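PDB 4FH0: Bcl10-interacting CARD protein from Homo sapiens, which associates with BCL10 through CARD-CARD interaction and inhibits BCL10-induced activation of NF-kappa-B, the chain here being its caspase recruitment domain. Local coordinates for residues L34-N37 and Q42-T45; R83-Y86 and L92-R95. The protein carries 2 engineered substitutions. One frame throughout, in Å; residues are numbered along the deposited sequence.

Interaction 1 (L34-N37 and Q42-T45)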
ATOM      1  N   LEU A  34       6.944  -5.090   3.449  1.00  9.21           N
ATOM      2  CA  LEU A  34       7.779  -6.282   3.325  1.00 10.49           C
ATOM      3  C   LEU A  34       7.292  -7.209   2.219  1.00  9.06           C
ATOM      4  O   LEU A  34       8.087  -7.735   1.449  1.00  9.27           O
ATOM      5  CB  LEU A  34       7.873  -7.004   4.643  1.00 13.76           C
ATOM      6  CG  LEU A  34       8.766  -6.218   5.600  1.00 17.19           C
ATOM      7  CD1 LEU A  34       8.793  -6.920   6.923  1.00 19.01           C
ATOM      8  CD2 LEU A  34      10.170  -6.070   5.042  1.00 19.13           C
ATOM      9  N   GLN A  35       5.986  -7.370   2.114  1.00  8.88           N
ATOM     10  CA  GLN A  35       5.396  -8.173   1.057  1.00  9.48           C
ATOM     11  C   GLN A  35       5.779  -7.638  -0.326  1.00  9.11           C
ATOM     12  O   GLN A  35       6.027  -8.404  -1.247  1.00 10.69           O
ATOM     13  CB  GLN A  35       3.880  -8.160   1.202  1.00 10.63           C
ATOM     14  CG  GLN A  35       3.200  -9.207   0.406  1.00 14.16           C
ATOM     15  CD  GLN A  35       3.577 -10.574   0.917  1.00 18.36           C
ATOM     16  OE1 GLN A  35       3.639 -10.810   2.129  1.00 20.21           O
ATOM     17  NE2 GLN A  35       3.860 -11.458   0.014  1.00 21.12           N
ATOM     18  N   LEU A  36       5.832  -6.314  -0.449  1.00  8.79           N
ATOM     19  CA  LEU A  36       6.160  -5.674  -1.709  1.00  9.23           C
ATOM     20  C   LEU A  36       7.676  -5.610  -1.971  1.00 10.48           C
ATOM     21  O   LEU A  36       8.094  -5.230  -3.063  1.00 11.81           O
ATOM     22  CB  LEU A  36       5.596  -4.268  -1.725  1.00  9.42           C
ATOM     23  CG  LEU A  36       4.087  -4.156  -1.661  1.00 10.68           C
ATOM     24  CD1 LEU A  36       3.665  -2.686  -1.489  1.00 11.53           C
ATOM     25  CD2 LEU A  36       3.467  -4.784  -2.915  1.00 11.06           C
ATOM     26  N   ASN A  37       8.489  -5.979  -0.981  1.00 10.15           N
ATOM     27  CA  ASN A  37       9.943  -5.901  -1.104  1.00 10.42           C
ATOM     28  C   ASN A  37      10.645  -7.250  -1.231  1.00  9.95           C
ATOM     29  O   ASN A  37      11.629  -7.372  -1.958  1.00 10.50           O
ATOM     30  CB  ASN A  37      10.504  -5.164   0.121  1.00 10.70           C
ATOM     31  CG  ASN A  37      12.006  -5.293   0.247  1.00 12.85           C
ATOM     32  OD1 ASN A  37      12.492  -6.040   1.075  1.00 14.25           O
ATOM     33  ND2 ASN A  37      12.745  -4.553  -0.561  1.00 12.32           N
ATOM     34  N   GLN A  42       9.389  -7.716  -7.305  1.00 13.14           N
ATOM     35  CA  GLN A  42       9.780  -6.773  -6.276  1.00 12.70           C
ATOM     36  C   GLN A  42       9.276  -5.387  -6.649  1.00 13.97           C
ATOM     37  O   GLN A  42       9.721  -4.775  -7.621  1.00 16.03           O
ATOM     38  CB  GLN A  42      11.290  -6.746  -6.129  1.00 12.65           C
ATOM     39  CG  GLN A  42      11.756  -5.810  -5.045  1.00 12.83           C
ATOM     40  CD  GLN A  42      13.257  -5.845  -4.842  1.00 13.75           C
ATOM     41  OE1 GLN A  42      14.035  -5.677  -5.786  1.00 15.33           O
ATOM     42  NE2 GLN A  42      13.674  -6.074  -3.614  1.00 13.66           N
ATOM     43  N   ILE A  43       8.295  -4.920  -5.894  1.00 13.31           N
ATOM     44  CA  ILE A  43       7.675  -3.634  -6.156  1.00 14.56           C
ATOM     45  C   ILE A  43       8.461  -2.498  -5.512  1.00 14.41           C
ATOM     46  O   ILE A  43       8.560  -1.399  -6.079  1.00 17.08           O
ATOM     47  CB  ILE A  43       6.239  -3.660  -5.651  1.00 14.93           C
ATOM     48  CG1 ILE A  43       5.467  -4.799  -6.341  1.00 15.73           C
ATOM     49  CG2 ILE A  43       5.556  -2.319  -5.844  1.00 15.54           C
ATOM     50  CD1 ILE A  43       5.590  -4.831  -7.831  1.00 16.83           C
ATOM     51  N   LEU A  44       9.038  -2.765  -4.342  1.00 12.94           N
ATOM     52  CA  LEU A  44       9.825  -1.782  -3.601  1.00 13.02           C
ATOM     53  C   LEU A  44      11.235  -2.268  -3.372  1.00 13.44           C
ATOM     54  O   LEU A  44      11.444  -3.374  -2.871  1.00 13.09           O
ATOM     55  CB  LEU A  44       9.184  -1.493  -2.250  1.00 12.01           C
ATOM     56  CG  LEU A  44       7.765  -0.923  -2.251  1.00 12.06           C
ATOM     57  CD1 LEU A  44       7.278  -0.782  -0.799  1.00 12.09           C
ATOM     58  CD2 LEU A  44       7.696   0.404  -2.985  1.00 13.31           C
ATOM     59  N   THR A  45      12.203  -1.433  -3.733  1.00 14.50           N
ATOM     60  CA  THR A  45      13.587  -1.743  -3.442  1.00 15.29           C
ATOM     61  C   THR A  45      13.831  -1.678  -1.936  1.00 14.47           C
ATOM     62  O   THR A  45      12.993  -1.176  -1.192  1.00 13.42           O
ATOM     63  CB  THR A  45      14.520  -0.721  -4.108  1.00 17.86           C
ATOM     64  OG1 THR A  45      14.296   0.562  -3.520  1.00 19.42           O
ATOM     65  CG2 THR A  45      14.277  -0.658  -5.606  1.00 19.45           C
TER
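The C-terminal turn of helix 26-37 meets the loop segment 42-45 that follows it through one doubly used carbonyl: L36 O accepts from I43 N and L44 N, each 2.9 Å away. The I43 N-H comes in the carbonyl plane, whereas the L44 N-H sits above it but points straighter at the oxygen (160° at the hydrogen). N37 and L44 run alongside, their CA atoms 4.8 Å apart. N37 reaches across with its carboxamide, CG anti to the backbone N (chi1 167°), and ND2 donates to L44 O at 2.9 Å, the acceptor lying in the amide plane; ND2 also bonds to N46 OD1. With an alanine in place of N37, both L44 O and N46 OD1 would probably lose this donor, leaving the loop less firmly tied to the helix end. The backbone O of N37 accepts a hydrogen bond from Q42 NE2 (2.9 Å) on an extended, exposed side chain. Beneath these polar links L36 spreads over two neighbours, CD2 against I43 CG1 and CB against L44 CD1, both at 4.0 Å. T45, the N-cap of helix 46-52, forms a capping box with E48, its backbone N donating to E48 OE1. I43 packs on L70 of helix 59-73 and on D77 and E80 of helix 75-88; L44 touches H69 and F52, so the loop joins four helices of the CARD bundle.

Interaction 2 (R83-Y86 and L92-R95). With SO4 (sulfate ion), chain D; SO4 (sulfate ion), chain C.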
ATOM      1  N   ARG A  83      -3.022  -7.453  -3.342  1.00  7.56           N
ATOM      2  CA  ARG A  83      -2.761  -8.763  -2.783  1.00  9.10           C
ATOM      3  C   ARG A  83      -2.133  -8.634  -1.395  1.00  8.13           C
ATOM      4  O   ARG A  83      -2.518  -9.333  -0.457  1.00  9.48           O
ATOM      5  CB  ARG A  83      -1.873  -9.600  -3.698  1.00 12.09           C
ATOM      6  CG  ARG A  83      -1.507 -10.934  -3.018  1.00 17.27           C
ATOM      7  CD  ARG A  83      -1.038 -11.963  -4.014  1.00 21.56           C
ATOM      8  NE  ARG A  83      -0.377 -13.115  -3.389  1.00 25.57           N
ATOM      9  CZ  ARG A  83       0.928 -13.166  -3.133  1.00 28.03           C
ATOM     10  NH1 ARG A  83       1.704 -12.129  -3.431  1.00 28.97           N
ATOM     11  NH2 ARG A  83       1.464 -14.242  -2.588  1.00 29.43           N
ATOM     12  N   ALA A  84      -1.186  -7.718  -1.236  1.00  7.54           N
ATOM     13  CA  ALA A  84      -0.539  -7.516   0.056  1.00  7.28           C
ATOM     14  C   ALA A  84      -1.535  -7.043   1.109  1.00  6.88           C
ATOM     15  O   ALA A  84      -1.467  -7.420   2.289  1.00  7.49           O
ATOM     16  CB  ALA A  84       0.615  -6.507  -0.089  1.00  7.97           C
ATOM     17  N   LEU A  85      -2.456  -6.186   0.693  1.00  6.82           N
ATOM     18  CA  LEU A  85      -3.508  -5.705   1.579  1.00  6.74           C
ATOM     19  C   LEU A  85      -4.432  -6.837   2.016  1.00  7.21           C
ATOM     20  O   LEU A  85      -4.832  -6.922   3.175  1.00  8.17           O
ATOM     21  CB  LEU A  85      -4.310  -4.606   0.883  1.00  7.37           C
ATOM     22  CG  LEU A  85      -5.280  -3.807   1.733  1.00  9.13           C
ATOM     23  CD1 LEU A  85      -4.555  -2.854   2.660  1.00 10.41           C
ATOM     24  CD2 LEU A  85      -6.265  -3.055   0.832  1.00  9.68           C
ATOM     25  N   TYR A  86      -4.796  -7.714   1.089  1.00  7.30           N
ATOM     26  CA  TYR A  86      -5.559  -8.909   1.456  1.00  7.92           C
ATOM     27  C   TYR A  86      -4.819  -9.731   2.500  1.00  8.67           C
ATOM     28  O   TYR A  86      -5.397 -10.159   3.508  1.00  9.61           O
ATOM     29  CB  TYR A  86      -5.846  -9.800   0.239  1.00  8.00           C
ATOM     30  CG  TYR A  86      -6.290 -11.187   0.653  1.00  7.69           C
ATOM     31  CD1 TYR A  86      -7.551 -11.413   1.143  1.00  8.18           C
ATOM     32  CD2 TYR A  86      -5.421 -12.255   0.575  1.00  8.14           C
ATOM     33  CE1 TYR A  86      -7.939 -12.667   1.554  1.00  9.00           C
ATOM     34  CE2 TYR A  86      -5.795 -13.523   0.977  1.00  9.02           C
ATOM     35  CZ  TYR A  86      -7.055 -13.720   1.469  1.00  8.87           C
ATOM     36  OH  TYR A  86      -7.467 -14.967   1.869  1.00 11.05           O
ATOM     37  N   LEU A  92      -9.896  -4.550   6.212  1.00 10.65           N
ATOM     38  CA  LEU A  92      -9.904  -3.322   5.424  1.00 10.05           C
ATOM     39  C   LEU A  92     -10.071  -3.623   3.930  1.00  9.89           C
ATOM     40  O   LEU A  92     -10.863  -2.986   3.226  1.00 10.51           O
ATOM     41  CB  LEU A  92      -8.653  -2.479   5.703  1.00 10.25           C
ATOM     42  CG  LEU A  92      -8.589  -1.204   4.871  1.00 10.98           C
ATOM     43  CD1 LEU A  92      -9.782  -0.295   5.104  1.00 12.25           C
ATOM     44  CD2 LEU A  92      -7.289  -0.478   5.206  1.00 12.14           C
ATOM     45  N   HIS A  93      -9.320  -4.610   3.465  1.00  9.13           N
ATOM     46  CA  HIS A  93      -9.369  -5.047   2.077  1.00  8.81           C
ATOM     47  C   HIS A  93     -10.796  -5.342   1.656  1.00  9.79           C
ATOM     48  O   HIS A  93     -11.237  -4.926   0.591  1.00 10.65           O
ATOM     49  CB  HIS A  93      -8.478  -6.272   1.910  1.00  8.80           C
ATOM     50  CG  HIS A  93      -8.440  -6.819   0.518  1.00  9.40           C
ATOM     51  ND1 HIS A  93      -9.354  -7.742   0.052  1.00 10.60           N
ATOM     52  CD2 HIS A  93      -7.569  -6.599  -0.497  1.00 10.65           C
ATOM     53  CE1 HIS A  93      -9.056  -8.051  -1.201  1.00 11.33           C
ATOM     54  NE2 HIS A  93      -7.964  -7.389  -1.549  1.00 10.43           N
ATOM     55  N   SER A  94     -11.538  -6.027   2.515  1.00 10.51           N
ATOM     56  CA  SER A  94     -12.894  -6.416   2.184  1.00 12.84           C
ATOM     57  C   SER A  94     -13.860  -5.219   2.143  1.00 14.77           C
ATOM     58  O   SER A  94     -14.876  -5.265   1.474  1.00 16.70           O
ATOM     59  CB  SER A  94     -13.393  -7.487   3.160  1.00 14.67           C
ATOM     60  OG  SER A  94     -13.572  -6.965   4.459  1.00 18.13           O
ATOM     61  N   ARG A  95     -13.527  -4.132   2.817  1.00 14.20           N
ATOM     62  CA  ARG A  95     -14.430  -2.987   2.954  1.00 15.80           C
ATOM     63  C   ARG A  95     -14.176  -1.881   1.929  1.00 16.40           C
ATOM     64  O   ARG A  95     -14.906  -0.908   1.875  1.00 17.85           O
ATOM     65  CB  ARG A  95     -14.274  -2.374   4.347  1.00 18.05           C
ATOM     66  CG  ARG A  95     -14.752  -3.229   5.500  1.00 20.61           C
ATOM     67  CD  ARG A  95     -14.343  -2.599   6.820  1.00 23.33           C
ATOM     68  NE  ARG A  95     -15.087  -1.367   7.082  1.00 25.54           N
ATOM     69  CZ  ARG A  95     -14.571  -0.271   7.638  1.00 26.87           C
ATOM     70  NH1 ARG A  95     -13.292  -0.225   7.995  1.00 27.22           N
ATOM     71  NH2 ARG A  95     -15.341   0.791   7.826  1.00 27.78           N
TER
HETATM   72  S   SO4 D 202     -13.573   2.888  10.240  1.00 36.63           S
HETATM   73  O1  SO4 D 202     -14.488   3.319   9.193  1.00 35.02           O
HETATM   74  O2  SO4 D 202     -12.360   2.285   9.646  1.00 36.47           O
HETATM   75  O3  SO4 D 202     -13.127   4.089  10.949  1.00 36.08           O
HETATM   76  O4  SO4 D 202     -14.209   1.972  11.178  1.00 37.07           O
HETATM   77  S   SO4 C 201      -8.449  -7.875  -4.795  0.92 19.37           S
HETATM   78  O1  SO4 C 201      -8.860  -6.572  -4.263  0.92 20.18           O
HETATM   79  O2  SO4 C 201      -8.438  -7.821  -6.253  0.92 20.48           O
HETATM   80  O3  SO4 C 201      -7.148  -8.263  -4.264  0.92 17.63           O
HETATM   81  O4  SO4 C 201      -9.423  -8.896  -4.365  0.92 21.04           O
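The imidazole of H93 lies against the backbone and CB of Y86, with one face turned to them: Y86 CB stands 3.7 Å from the ring centroid, only 11° off its normal, a CH-pi contact. From the same residue the phenol ring turns its edge toward that imidazole, the planes at 70° and the centroids 5.7 Å apart, giving a T-shaped pair. H93 gets there with CG anti to its backbone N (chi1 -180°), which carries the ring from 90-95, the short last helix of the CARD, to helix 75-88. L85 comes in obliquely beside it, CD2 resting 3.9 Å from H93 CA, and its other methyl, CD1, meets L92 CD2 at 4.4 Å. This apolar side continues inward to L18 and L24, which touch both leucines. At the imidazole edge, H93 NE2 donates to O3 of a sulfate at 3.0 Å. R95 grips a second sulfate by its guanidinium edge, NH2 to O1 at 3.0 Å. No hydrogen bond crosses between the two segments; the contact is made by apolar and aromatic packing. Both sulfates probably come from the crystallisation liquor, and the charge of the one at H93 NE2 would probably favour a protonated imidazole.

How the interactions relate
Interactions 1 and 2 lie about 17 Å apart between centres, in series along the chain. Interaction 1 is mostly buried and ties the end of helix 26-37 to the loop that follows it, with hydrogen bonds to backbone carbonyls above an aliphatic layer. Interaction 2 is only partly buried: it joins helices 75-88 and 90-95 without a hydrogen bond between them, with leucines inward, and outward an H93-Y86 aromatic pair whose histidine, like R95, binds a sulfate. Helices 26-37 and 75-88 also meet directly, where Q35 CG packs 3.8 Å from A84 CB and Q35 OE1 bonds to H88. Each contact thus uses one of two helices that pack on each other.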